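Local coordinates for cytochrome c-552/4 domain-containing protein (Ignicoccus hospitalis KIN4/I, PDB 4QO5) that is of unknown function but binds eight c-type hemes per chain, is membrane-associated, and probably takes part in electron transfer, at residues I104-D109 / N207-L212; L369-K374 / A433-T438; M420-T425 / Y482-N487. All blocks are in the same frame, centred on the assembly; numbering follows the deposited sequence.

Interaction 1: residues I104-D109 / N207-L212. With HEC (heme c), chain C.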
loop_
_atom_site.group_PDB
_atom_site.type_symbol
_atom_site.label_atom_id
_atom_site.label_comp_id
_atom_site.label_asym_id
_atom_site.label_seq_id
_atom_site.Cartn_x
_atom_site.Cartn_y
_atom_site.Cartn_z
ATOM N N ILE A 104 7.811 -32.163 5.919
ATOM C CA ILE A 104 6.715 -31.553 5.184
ATOM C C ILE A 104 5.438 -32.329 5.429
ATOM O O ILE A 104 5.224 -33.399 4.846
ATOM C CB ILE A 104 6.992 -31.420 3.667
ATOM C CG1 ILE A 104 8.234 -30.555 3.428
ATOM C CG2 ILE A 104 5.781 -30.783 2.952
ATOM C CD1 ILE A 104 8.646 -30.476 1.955
ATOM N N VAL A 105 4.615 -31.799 6.329
ATOM C CA VAL A 105 3.309 -32.372 6.600
ATOM C C VAL A 105 2.342 -31.935 5.492
ATOM O O VAL A 105 2.203 -30.749 5.202
ATOM C CB VAL A 105 2.819 -31.969 8.010
ATOM C CG1 VAL A 105 1.397 -32.443 8.261
ATOM C CG2 VAL A 105 3.778 -32.487 9.083
ATOM N N THR A 106 1.672 -32.900 4.865
ATOM C CA THR A 106 0.989 -32.647 3.605
ATOM C C THR A 106 -0.533 -32.728 3.763
ATOM O O THR A 106 -1.014 -33.162 4.809
ATOM C CB THR A 106 1.421 -33.694 2.574
ATOM O OG1 THR A 106 0.904 -34.965 2.975
ATOM C CG2 THR A 106 2.958 -33.744 2.469
ATOM N N PRO A 107 -1.289 -32.291 2.737
ATOM C CA PRO A 107 -2.757 -32.433 2.787
ATOM C C PRO A 107 -3.205 -33.864 3.094
ATOM O O PRO A 107 -4.210 -34.083 3.794
ATOM C CB PRO A 107 -3.190 -32.031 1.373
ATOM C CG PRO A 107 -2.163 -31.005 0.969
ATOM C CD PRO A 107 -0.858 -31.519 1.550
ATOM N N ASN A 108 -2.459 -34.846 2.606
ATOM C CA ASN A 108 -2.819 -36.230 2.915
ATOM C C ASN A 108 -2.654 -36.575 4.396
ATOM O O ASN A 108 -3.365 -37.432 4.922
ATOM C CB ASN A 108 -2.082 -37.217 2.007
ATOM C CG ASN A 108 -2.688 -37.275 0.611
ATOM O OD1 ASN A 108 -3.667 -36.581 0.320
ATOM N ND2 ASN A 108 -2.115 -38.105 -0.255
ATOM N N ASP A 109 -1.728 -35.893 5.072
ATOM C CA ASP A 109 -1.596 -36.041 6.518
ATOM C C ASP A 109 -2.772 -35.357 7.231
ATOM O O ASP A 109 -3.393 -35.939 8.125
ATOM C CB ASP A 109 -0.288 -35.415 7.003
ATOM C CG ASP A 109 0.935 -36.175 6.518
ATOM O OD1 ASP A 109 0.828 -37.403 6.263
ATOM O OD2 ASP A 109 1.994 -35.530 6.385
ATOM N N ASN A 207 3.754 -31.924 -3.318
ATOM C CA ASN A 207 4.446 -32.453 -2.155
ATOM C C ASN A 207 5.206 -33.737 -2.455
ATOM O O ASN A 207 4.954 -34.381 -3.475
ATOM C CB ASN A 207 3.426 -32.670 -1.039
ATOM C CG ASN A 207 2.817 -31.373 -0.580
ATOM O OD1 ASN A 207 3.499 -30.536 0.010
ATOM N ND2 ASN A 207 1.543 -31.187 -0.864
ATOM N N PRO A 208 6.147 -34.106 -1.570
ATOM C CA PRO A 208 6.916 -35.338 -1.780
ATOM C C PRO A 208 6.064 -36.614 -1.854
ATOM O O PRO A 208 6.484 -37.570 -2.504
ATOM C CB PRO A 208 7.840 -35.387 -0.555
ATOM C CG PRO A 208 7.982 -33.973 -0.111
ATOM C CD PRO A 208 6.641 -33.326 -0.417
ATOM N N ASP A 209 4.907 -36.635 -1.197
ATOM C CA ASP A 209 4.016 -37.804 -1.232
ATOM C C ASP A 209 3.054 -37.751 -2.417
ATOM O O ASP A 209 2.174 -38.605 -2.559
ATOM C CB ASP A 209 3.238 -37.950 0.092
ATOM C CG ASP A 209 2.244 -36.805 0.327
ATOM O OD1 ASP A 209 1.472 -36.875 1.312
ATOM O OD2 ASP A 209 2.236 -35.839 -0.462
ATOM N N GLY A 210 3.216 -36.737 -3.258
ATOM C CA GLY A 210 2.406 -36.610 -4.453
ATOM C C GLY A 210 1.095 -35.862 -4.269
ATOM O O GLY A 210 0.429 -35.533 -5.252
ATOM N N SER A 211 0.705 -35.598 -3.025
ATOM C CA SER A 211 -0.491 -34.801 -2.806
ATOM C C SER A 211 -0.225 -33.366 -3.246
ATOM O O SER A 211 0.932 -32.938 -3.354
ATOM C CB SER A 211 -0.956 -34.846 -1.343
ATOM O OG SER A 211 0.005 -34.285 -0.464
ATOM N N LEU A 212 -1.301 -32.633 -3.511
ATOM C CA LEU A 212 -1.199 -31.257 -3.980
ATOM C C LEU A 212 -1.697 -30.248 -2.958
ATOM O O LEU A 212 -2.805 -30.370 -2.425
ATOM C CB LEU A 212 -2.011 -31.074 -5.267
ATOM C CG LEU A 212 -1.671 -31.987 -6.438
ATOM C CD1 LEU A 212 -2.543 -31.596 -7.623
ATOM C CD2 LEU A 212 -0.190 -31.896 -6.780
HETATM FE FE HEC C . 5.517 -28.931 12.392
HETATM C CHA HEC C . 7.134 -28.059 9.486
HETATM C CHB HEC C . 8.550 -28.834 14.048
HETATM C CHC HEC C . 3.906 -29.632 15.191
HETATM C CHD HEC C . 2.581 -29.256 10.651
HETATM N NA HEC C . 7.433 -28.489 11.902
HETATM C C1A HEC C . 7.883 -28.161 10.622
HETATM C C2A HEC C . 9.306 -27.955 10.659
HETATM C C3A HEC C . 9.703 -28.152 11.911
HETATM C C4A HEC C . 8.547 -28.490 12.716
HETATM C CMA HEC C . 11.152 -28.025 12.430
HETATM C CAA HEC C . 10.190 -27.616 9.433
HETATM C CBA HEC C . 9.913 -26.261 8.805
HETATM C CGA HEC C . 10.688 -25.242 9.584
HETATM O O1A HEC C . 10.118 -24.146 9.829
HETATM O O2A HEC C . 11.855 -25.539 9.971
HETATM N NB HEC C . 6.139 -29.260 14.160
HETATM C C1B HEC C . 7.394 -29.064 14.720
HETATM C C2B HEC C . 7.292 -29.050 16.152
HETATM C C3B HEC C . 5.984 -29.210 16.401
HETATM C C4B HEC C . 5.259 -29.381 15.193
HETATM C CMB HEC C . 8.505 -28.790 17.089
HETATM C CAB HEC C . 5.128 -29.152 17.652
HETATM C CBB HEC C . 5.620 -28.036 18.638
HETATM N NC HEC C . 3.634 -29.398 12.832
HETATM C C1C HEC C . 3.139 -29.689 14.076
HETATM C C2C HEC C . 1.796 -30.200 13.969
HETATM C C3C HEC C . 1.417 -29.861 12.724
HETATM C C4C HEC C . 2.574 -29.512 11.988
HETATM C CMC HEC C . 0.934 -30.384 15.250
HETATM C CAC HEC C . 0.110 -29.984 11.900
HETATM C CBC HEC C . -1.197 -29.672 12.683
HETATM N ND HEC C . 4.991 -28.700 10.439
HETATM C C1D HEC C . 3.687 -28.837 9.967
HETATM C C2D HEC C . 3.589 -28.499 8.570
HETATM C C3D HEC C . 5.011 -28.137 8.170
HETATM C C4D HEC C . 5.798 -28.302 9.384
HETATM C CMD HEC C . 2.250 -28.536 7.778
HETATM C CAD HEC C . 5.610 -27.677 6.810
HETATM C CBD HEC C . 4.763 -27.933 5.578
HETATM C CGD HEC C . 3.835 -26.753 5.342
HETATM O O1D HEC C . 3.073 -26.795 4.355
HETATM O O2D HEC C . 3.862 -25.774 6.132
#

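Interaction 2: residues L369-K374 / A433-T438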
loop_
_atom_site.group_PDB
_atom_site.type_symbol
_atom_site.label_atom_id
_atom_site.label_comp_id
_atom_site.label_asym_id
_atom_site.label_seq_id
_atom_site.Cartn_x
_atom_site.Cartn_y
_atom_site.Cartn_z
ATOM N N LEU A 369 -9.920 -15.981 -28.756
ATOM C CA LEU A 369 -9.190 -14.710 -28.787
ATOM C C LEU A 369 -10.056 -13.562 -29.279
ATOM O O LEU A 369 -9.745 -12.389 -29.056
ATOM C CB LEU A 369 -7.954 -14.827 -29.678
ATOM C CG LEU A 369 -6.926 -15.869 -29.243
ATOM C CD1 LEU A 369 -5.768 -15.915 -30.229
ATOM C CD2 LEU A 369 -6.423 -15.593 -27.826
ATOM N N ALA A 370 -11.140 -13.903 -29.965
ATOM C CA ALA A 370 -12.045 -12.901 -30.504
ATOM C C ALA A 370 -13.437 -13.507 -30.582
ATOM O O ALA A 370 -13.573 -14.723 -30.725
ATOM C CB ALA A 370 -11.576 -12.466 -31.887
ATOM N N PRO A 371 -14.479 -12.669 -30.482
ATOM C CA PRO A 371 -15.826 -13.218 -30.659
ATOM C C PRO A 371 -16.089 -13.505 -32.134
ATOM O O PRO A 371 -15.308 -13.085 -32.986
ATOM C CB PRO A 371 -16.729 -12.091 -30.154
ATOM C CG PRO A 371 -15.927 -10.841 -30.356
ATOM C CD PRO A 371 -14.492 -11.226 -30.173
ATOM N N ASP A 372 -17.160 -14.229 -32.438
ATOM C CA ASP A 372 -17.537 -14.437 -33.828
ATOM C C ASP A 372 -18.291 -13.195 -34.283
ATOM O O ASP A 372 -19.244 -12.771 -33.635
ATOM C CB ASP A 372 -18.396 -15.691 -33.971
ATOM C CG ASP A 372 -18.605 -16.104 -35.421
ATOM O OD1 ASP A 372 -18.511 -15.246 -36.327
ATOM O OD2 ASP A 372 -18.849 -17.307 -35.653
ATOM N N ILE A 373 -17.848 -12.609 -35.392
ATOM C CA ILE A 373 -18.367 -11.322 -35.839
ATOM C C ILE A 373 -19.829 -11.421 -36.273
ATOM O O ILE A 373 -20.592 -10.465 -36.131
ATOM C CB ILE A 373 -17.484 -10.701 -36.956
ATOM C CG1 ILE A 373 -17.844 -9.229 -37.173
ATOM C CG2 ILE A 373 -17.589 -11.496 -38.248
ATOM C CD1 ILE A 373 -16.673 -8.373 -37.602
ATOM N N LYS A 374 -20.223 -12.587 -36.778
ATOM C CA LYS A 374 -21.616 -12.823 -37.135
ATOM C C LYS A 374 -22.488 -12.818 -35.881
ATOM O O LYS A 374 -23.365 -11.967 -35.725
ATOM C CB LYS A 374 -21.766 -14.155 -37.875
ATOM N N ALA A 433 -12.507 -3.623 -24.401
ATOM C CA ALA A 433 -11.231 -2.900 -24.390
ATOM C C ALA A 433 -10.077 -3.864 -24.677
ATOM O O ALA A 433 -9.138 -3.529 -25.396
ATOM C CB ALA A 433 -11.013 -2.184 -23.053
ATOM N N THR A 434 -10.175 -5.071 -24.127
ATOM C CA THR A 434 -9.181 -6.118 -24.345
ATOM C C THR A 434 -9.174 -6.577 -25.807
ATOM O O THR A 434 -8.122 -6.865 -26.375
ATOM C CB THR A 434 -9.426 -7.291 -23.392
ATOM O OG1 THR A 434 -9.261 -6.830 -22.046
ATOM C CG2 THR A 434 -8.442 -8.445 -23.648
ATOM N N LEU A 435 -10.344 -6.622 -26.430
ATOM C CA LEU A 435 -10.399 -6.968 -27.846
ATOM C C LEU A 435 -9.701 -5.888 -28.666
ATOM O O LEU A 435 -9.035 -6.176 -29.668
ATOM C CB LEU A 435 -11.855 -7.152 -28.313
ATOM C CG LEU A 435 -12.066 -7.391 -29.809
ATOM C CD1 LEU A 435 -11.301 -8.626 -30.286
ATOM C CD2 LEU A 435 -13.567 -7.536 -30.116
ATOM N N LYS A 436 -9.859 -4.636 -28.244
ATOM C CA LYS A 436 -9.244 -3.515 -28.947
ATOM C C LYS A 436 -7.715 -3.591 -28.888
ATOM O O LYS A 436 -7.043 -3.422 -29.905
ATOM C CB LYS A 436 -9.733 -2.180 -28.375
ATOM C CG LYS A 436 -9.280 -0.963 -29.186
ATOM C CD LYS A 436 -9.850 0.324 -28.613
ATOM C CE LYS A 436 -9.398 1.536 -29.410
ATOM N NZ LYS A 436 -10.114 1.665 -30.704
ATOM N N THR A 437 -7.159 -3.834 -27.705
ATOM C CA THR A 437 -5.705 -3.927 -27.595
ATOM C C THR A 437 -5.185 -5.156 -28.330
ATOM O O THR A 437 -4.066 -5.147 -28.853
ATOM C CB THR A 437 -5.214 -3.940 -26.130
ATOM O OG1 THR A 437 -5.755 -5.076 -25.446
ATOM C CG2 THR A 437 -5.638 -2.668 -25.409
ATOM N N THR A 438 -5.999 -6.210 -28.384
ATOM C CA THR A 438 -5.608 -7.412 -29.111
ATOM C C THR A 438 -5.492 -7.128 -30.615
ATOM O O THR A 438 -4.571 -7.614 -31.283
ATOM C CB THR A 438 -6.587 -8.583 -28.852
ATOM O OG1 THR A 438 -6.603 -8.884 -27.446
ATOM C CG2 THR A 438 -6.165 -9.813 -29.634
#

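Interaction 3: residues M420-T425 / Y482-N487. With HEC (heme c), chain H.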
loop_
_atom_site.group_PDB
_atom_site.type_symbol
_atom_site.label_atom_id
_atom_site.label_comp_id
_atom_site.label_asym_id
_atom_site.label_seq_id
_atom_site.Cartn_x
_atom_site.Cartn_y
_atom_site.Cartn_z
ATOM N N MET A 420 -24.048 -6.490 -8.676
ATOM C CA MET A 420 -23.689 -7.604 -9.547
ATOM C C MET A 420 -24.035 -7.286 -11.001
ATOM O O MET A 420 -23.339 -7.725 -11.908
ATOM C CB MET A 420 -24.309 -8.936 -9.082
ATOM C CG MET A 420 -23.886 -9.370 -7.659
ATOM S SD MET A 420 -22.080 -9.494 -7.364
ATOM C CE MET A 420 -21.627 -7.881 -6.711
ATOM N N ARG A 421 -25.101 -6.510 -11.225
ATOM C CA ARG A 421 -25.418 -6.050 -12.572
ATOM C C ARG A 421 -24.357 -5.080 -13.106
ATOM O O ARG A 421 -23.987 -5.131 -14.285
ATOM C CB ARG A 421 -26.808 -5.389 -12.609
ATOM C CG ARG A 421 -27.956 -6.380 -12.512
ATOM C CD ARG A 421 -29.281 -5.751 -12.963
ATOM N NE ARG A 421 -29.624 -4.542 -12.215
ATOM C CZ ARG A 421 -30.300 -4.538 -11.068
ATOM N NH1 ARG A 421 -30.706 -5.679 -10.529
ATOM N NH2 ARG A 421 -30.581 -3.388 -10.464
ATOM N N LEU A 422 -23.920 -4.161 -12.249
ATOM C CA LEU A 422 -22.844 -3.242 -12.599
ATOM C C LEU A 422 -21.601 -4.052 -12.970
ATOM O O LEU A 422 -20.913 -3.746 -13.950
ATOM C CB LEU A 422 -22.532 -2.303 -11.430
ATOM C CG LEU A 422 -21.469 -1.256 -11.729
ATOM C CD1 LEU A 422 -21.944 -0.363 -12.875
ATOM C CD2 LEU A 422 -21.169 -0.440 -10.475
ATOM N N LEU A 423 -21.337 -5.105 -12.207
ATOM C CA LEU A 423 -20.192 -5.972 -12.516
ATOM C C LEU A 423 -20.323 -6.579 -13.919
ATOM O O LEU A 423 -19.351 -6.574 -14.683
ATOM C CB LEU A 423 -20.005 -7.054 -11.451
ATOM C CG LEU A 423 -18.905 -8.108 -11.694
ATOM C CD1 LEU A 423 -17.530 -7.448 -11.744
ATOM C CD2 LEU A 423 -18.935 -9.179 -10.616
ATOM N N ASP A 424 -21.516 -7.078 -14.276
ATOM C CA ASP A 424 -21.727 -7.542 -15.645
ATOM C C ASP A 424 -21.377 -6.503 -16.715
ATOM O O ASP A 424 -20.789 -6.849 -17.741
ATOM C CB ASP A 424 -23.168 -8.018 -15.865
ATOM C CG ASP A 424 -23.476 -9.304 -15.130
ATOM O OD1 ASP A 424 -22.521 -10.033 -14.768
ATOM O OD2 ASP A 424 -24.679 -9.586 -14.922
ATOM N N THR A 425 -21.754 -5.241 -16.498
ATOM C CA THR A 425 -21.462 -4.207 -17.494
ATOM C C THR A 425 -19.955 -3.978 -17.605
ATOM O O THR A 425 -19.433 -3.713 -18.694
ATOM C CB THR A 425 -22.177 -2.854 -17.211
ATOM O OG1 THR A 425 -21.520 -2.156 -16.141
ATOM C CG2 THR A 425 -23.668 -3.066 -16.889
ATOM N N TYR A 482 -12.179 -6.529 -10.616
ATOM C CA TYR A 482 -12.029 -6.764 -9.180
ATOM C C TYR A 482 -12.642 -5.630 -8.353
ATOM O O TYR A 482 -13.310 -5.870 -7.331
ATOM C CB TYR A 482 -10.539 -6.841 -8.812
ATOM C CG TYR A 482 -9.903 -8.212 -8.899
ATOM C CD1 TYR A 482 -10.124 -9.054 -9.982
ATOM C CD2 TYR A 482 -9.051 -8.646 -7.898
ATOM C CE1 TYR A 482 -9.498 -10.311 -10.051
ATOM C CE2 TYR A 482 -8.428 -9.890 -7.961
ATOM C CZ TYR A 482 -8.659 -10.715 -9.028
ATOM O OH TYR A 482 -8.025 -11.947 -9.064
ATOM N N GLY A 483 -12.342 -4.398 -8.757
ATOM C CA GLY A 483 -12.771 -3.206 -8.036
ATOM C C GLY A 483 -14.282 -3.065 -8.066
ATOM O O GLY A 483 -14.900 -2.630 -7.096
ATOM N N THR A 484 -14.879 -3.469 -9.180
ATOM C CA THR A 484 -16.348 -3.409 -9.318
ATOM C C THR A 484 -16.969 -4.498 -8.451
ATOM O O THR A 484 -17.886 -4.240 -7.692
ATOM C CB THR A 484 -16.763 -3.573 -10.776
ATOM O OG1 THR A 484 -16.094 -2.578 -11.561
ATOM C CG2 THR A 484 -18.291 -3.425 -10.942
ATOM N N ALA A 485 -16.417 -5.711 -8.524
ATOM C CA ALA A 485 -16.938 -6.827 -7.742
ATOM C C ALA A 485 -16.867 -6.585 -6.240
ATOM O O ALA A 485 -17.763 -7.001 -5.503
ATOM C CB ALA A 485 -16.189 -8.121 -8.090
ATOM N N MET A 486 -15.794 -5.937 -5.776
ATOM C CA MET A 486 -15.545 -5.867 -4.340
ATOM C C MET A 486 -15.444 -4.432 -3.792
ATOM O O MET A 486 -14.828 -4.206 -2.746
ATOM C CB MET A 486 -14.295 -6.671 -3.982
ATOM C CG MET A 486 -14.575 -8.181 -4.077
ATOM S SD MET A 486 -13.046 -9.125 -3.970
ATOM C CE MET A 486 -12.426 -8.918 -5.655
ATOM N N ASN A 487 -16.046 -3.500 -4.526
ATOM C CA ASN A 487 -16.293 -2.142 -4.048
ATOM C C ASN A 487 -15.033 -1.318 -3.870
ATOM O O ASN A 487 -14.857 -0.652 -2.845
ATOM C CB ASN A 487 -17.079 -2.182 -2.737
ATOM C CG ASN A 487 -18.283 -3.072 -2.824
ATOM O OD1 ASN A 487 -19.091 -2.942 -3.739
ATOM N ND2 ASN A 487 -18.387 -4.017 -1.902
HETATM FE FE HEC H . -13.665 -11.364 -3.413
HETATM C CHA HEC H . -14.156 -12.024 -6.760
HETATM C CHB HEC H . -10.556 -12.783 -3.539
HETATM C CHC HEC H . -12.964 -10.025 -0.391
HETATM C CHD HEC H . -16.939 -10.807 -2.964
HETATM N NA HEC H . -12.588 -12.244 -4.857
HETATM C C1A HEC H . -12.928 -12.341 -6.200
HETATM C C2A HEC H . -11.778 -12.827 -6.922
HETATM C C3A HEC H . -10.774 -13.015 -6.047
HETATM C C4A HEC H . -11.262 -12.671 -4.725
HETATM C CMA HEC H . -9.342 -13.531 -6.334
HETATM C CAA HEC H . -11.752 -13.040 -8.452
HETATM C CBA HEC H . -11.796 -14.543 -8.754
HETATM C CGA HEC H . -12.018 -14.638 -10.241
HETATM O O1A HEC H . -11.026 -14.541 -11.007
HETATM O O2A HEC H . -13.201 -14.763 -10.655
HETATM N NB HEC H . -12.095 -11.470 -2.193
HETATM C C1B HEC H . -10.854 -11.993 -2.484
HETATM C C2B HEC H . -9.906 -11.459 -1.571
HETATM C C3B HEC H . -10.610 -10.659 -0.758
HETATM C C4B HEC H . -11.986 -10.680 -1.104
HETATM C CMB HEC H . -8.398 -11.843 -1.643
HETATM C CAB HEC H . -10.280 -9.723 0.388
HETATM C CBB HEC H . -8.930 -9.017 0.222
HETATM N NC HEC H . -14.702 -10.691 -1.922
HETATM C C1C HEC H . -14.276 -10.059 -0.770
HETATM C C2C HEC H . -15.423 -9.708 0.041
HETATM C C3C HEC H . -16.434 -9.669 -0.849
HETATM C C4C HEC H . -16.052 -10.438 -1.987
HETATM C CMC HEC H . -15.215 -8.731 1.218
HETATM C CAC HEC H . -17.929 -9.285 -0.757
HETATM C CBC HEC H . -18.327 -8.189 0.242
HETATM N ND HEC H . -15.292 -11.419 -4.667
HETATM C C1D HEC H . -16.574 -11.100 -4.250
HETATM C C2D HEC H . -17.468 -11.164 -5.366
HETATM C C3D HEC H . -16.598 -11.514 -6.555
HETATM C C4D HEC H . -15.255 -11.672 -6.028
HETATM C CMD HEC H . -18.985 -10.874 -5.350
HETATM C CAD HEC H . -17.035 -11.758 -8.003
HETATM C CBD HEC H . -17.449 -13.245 -8.005
HETATM C CGD HEC H . -17.268 -13.822 -9.382
HETATM O O1D HEC H . -16.431 -13.283 -10.142
HETATM O O2D HEC H . -17.956 -14.820 -9.733
#

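Interaction 1: residues I104-D109 / N207-L212
Thr106 and Asp209 come at each other from opposite directions and join through the one hydrogen bond of this contact: Thr106 OG1 donates to Asp209 OD1 at 2.6 Å, on the syn side of the carboxylate but 34° out of its plane. Beside it, Asn108 CG lies 3.6 Å from Ser211 CB. The ring of Pro107 brings CD to 3.4 Å from Asn207 ND2, and Ile104 CD1 meets Pro208 CG at 4.1 Å, the two side chains crossing at about a right angle.

The second shell sets these groups in place. Asp209 CG stands between its own N and carbonyl carbon (chi1 66°), which turns OD2 back over the loop: OD2 accepts from Ser211 N at 3.0 Å, which closes an Asx turn, and also from Ser211 OG at 2.7 Å. With an alanine in place of Asp209, Thr106 OG1 and Ser211 OG would probably both lose their acceptor and the turn would be free to shift. On the 104-109 side, Thr106 is the N-cap of helix 107-110 and forms a capping box with Asp109, Thr106 N reaching Asp109 OD2 at 3.1 Å while the return bond from Asp109 N is weak. Asn207 ND2 reaches Ser211 O at 3.1 Å, and Asn207 OD1 accepts from the heme-binding Arg205.

The type I turn 207-210, in the loop between strand 188-196 and helix 226-229, lies against the start of helix 107-110, while Val105 packs on a heme c and on Cys82 and His83 of helix 79-83.

Interaction 2: residues L369-K374 / A433-T438
Leu435 carries nearly all of the apolar packing here, meeting Pro371 and Ala370 with its two methyl groups. The side chains of Pro371 and Leu435 reach toward each other: Leu435 CD2 touches Pro371 CD at 3.8 Å and Pro371 CG at 4.1 Å. With CG anti to the backbone N (chi1 175°), Leu435 extends outward from its helix, and both branches of its forked end lie against Pro371 CD, while Leu435 CD1 also reaches Ala370 CB at 4.2 Å.

Backbone-to-methyl contacts are looser. The carbonyl oxygen of Leu369 stands 4.3 Å from Leu435 CD1 and 4.4 Å from Thr438 CG2, two side chains about one turn apart that both point toward the loop. That oxygen accepts a hydrogen bond from Tyr321 OH, and the side chain of Leu435 also rests on Tyr321.

No hydrogen bond crosses between 369-374 and 433-438. Within the helix, Thr438 OG1 donates to Thr434 O at 2.7 Å, and Thr438 N reaches the same oxygen at 3.0 Å from the opposite face of the carbonyl plane. Two bonds therefore grip that oxygen, one from the backbone and one from the side chain of the same threonine. On the loop side, Pro371 O is bonded to Thr343 OG1 of helix 341-349.

Lys436 NZ bonds to Thr150 O of the third subunit, which places the helix at a subunit interface. This is plain surface packing, with an irregular loop laid against helix 413-447, a long member of the C-terminal helical bundle it forms with helices 464-485 and 498-520.

Interaction 3: residues M420-T425 / Y482-N487
Beyond the Leu423–Ala485 contact lie two flat groups, the Tyr482 ring and a heme c. One face of the ring looks onto heme atom C2A, which stands 4.3 Å above it and offset toward the rim, while the phenol OH is hydrogen-bonded to O1D of another heme c. On one face of the first heme sits Met486, its SD bound to the iron at 2.4 Å, with His288 as the other axial ligand. Ala485 CB adds a methyl 3.7 Å from C3D of the porphyrin, and Met420 SD comes within 3.9 Å of the methyl group CMD.

Between 420-425 and 482-487 no hydrogen bond crosses and the packing is largely apolar; just outside, Arg419 NH2 bonds to Thr484 O. Thr484 CG2, anti to its own N (OG1 chi1 -56°), presses onto the backbone of the facing helix 3.5 Å from Leu423 CA, and meets Leu422 CG at 3.9 Å. Leu423 then reaches past it, bringing CD2 to 3.9 Å from Ala485 CB. Thr484 OG1 turns to Ile480 O and to Thr165 OG1 of the third subunit.

Helix 464-485 ends just before the iron ligand, so its last turn is wedged between the heme and helix 413-447. Helix 246-252 also packs here, Ala246 on Tyr482 and Met486, and Val249 on Met486.

Interactions 2 and 3 sit on the same side of the chain's centre and share helix 413-447, their centres about 21 Å apart and their nearest atoms about 9 Å apart. That long helix links the heme-bearing contact to the surface one, and both also touch the third subunit. Interaction 1 lies across the centre of the chain, with its centre about 37 Å from that of interaction 3 and about 42 Å from that of interaction 2. Interactions 1 and 3 each touch bound hemes, the latter through an axial ligand, whereas in interaction 2 the side chain of Leu369 is still about 13 Å from a heme.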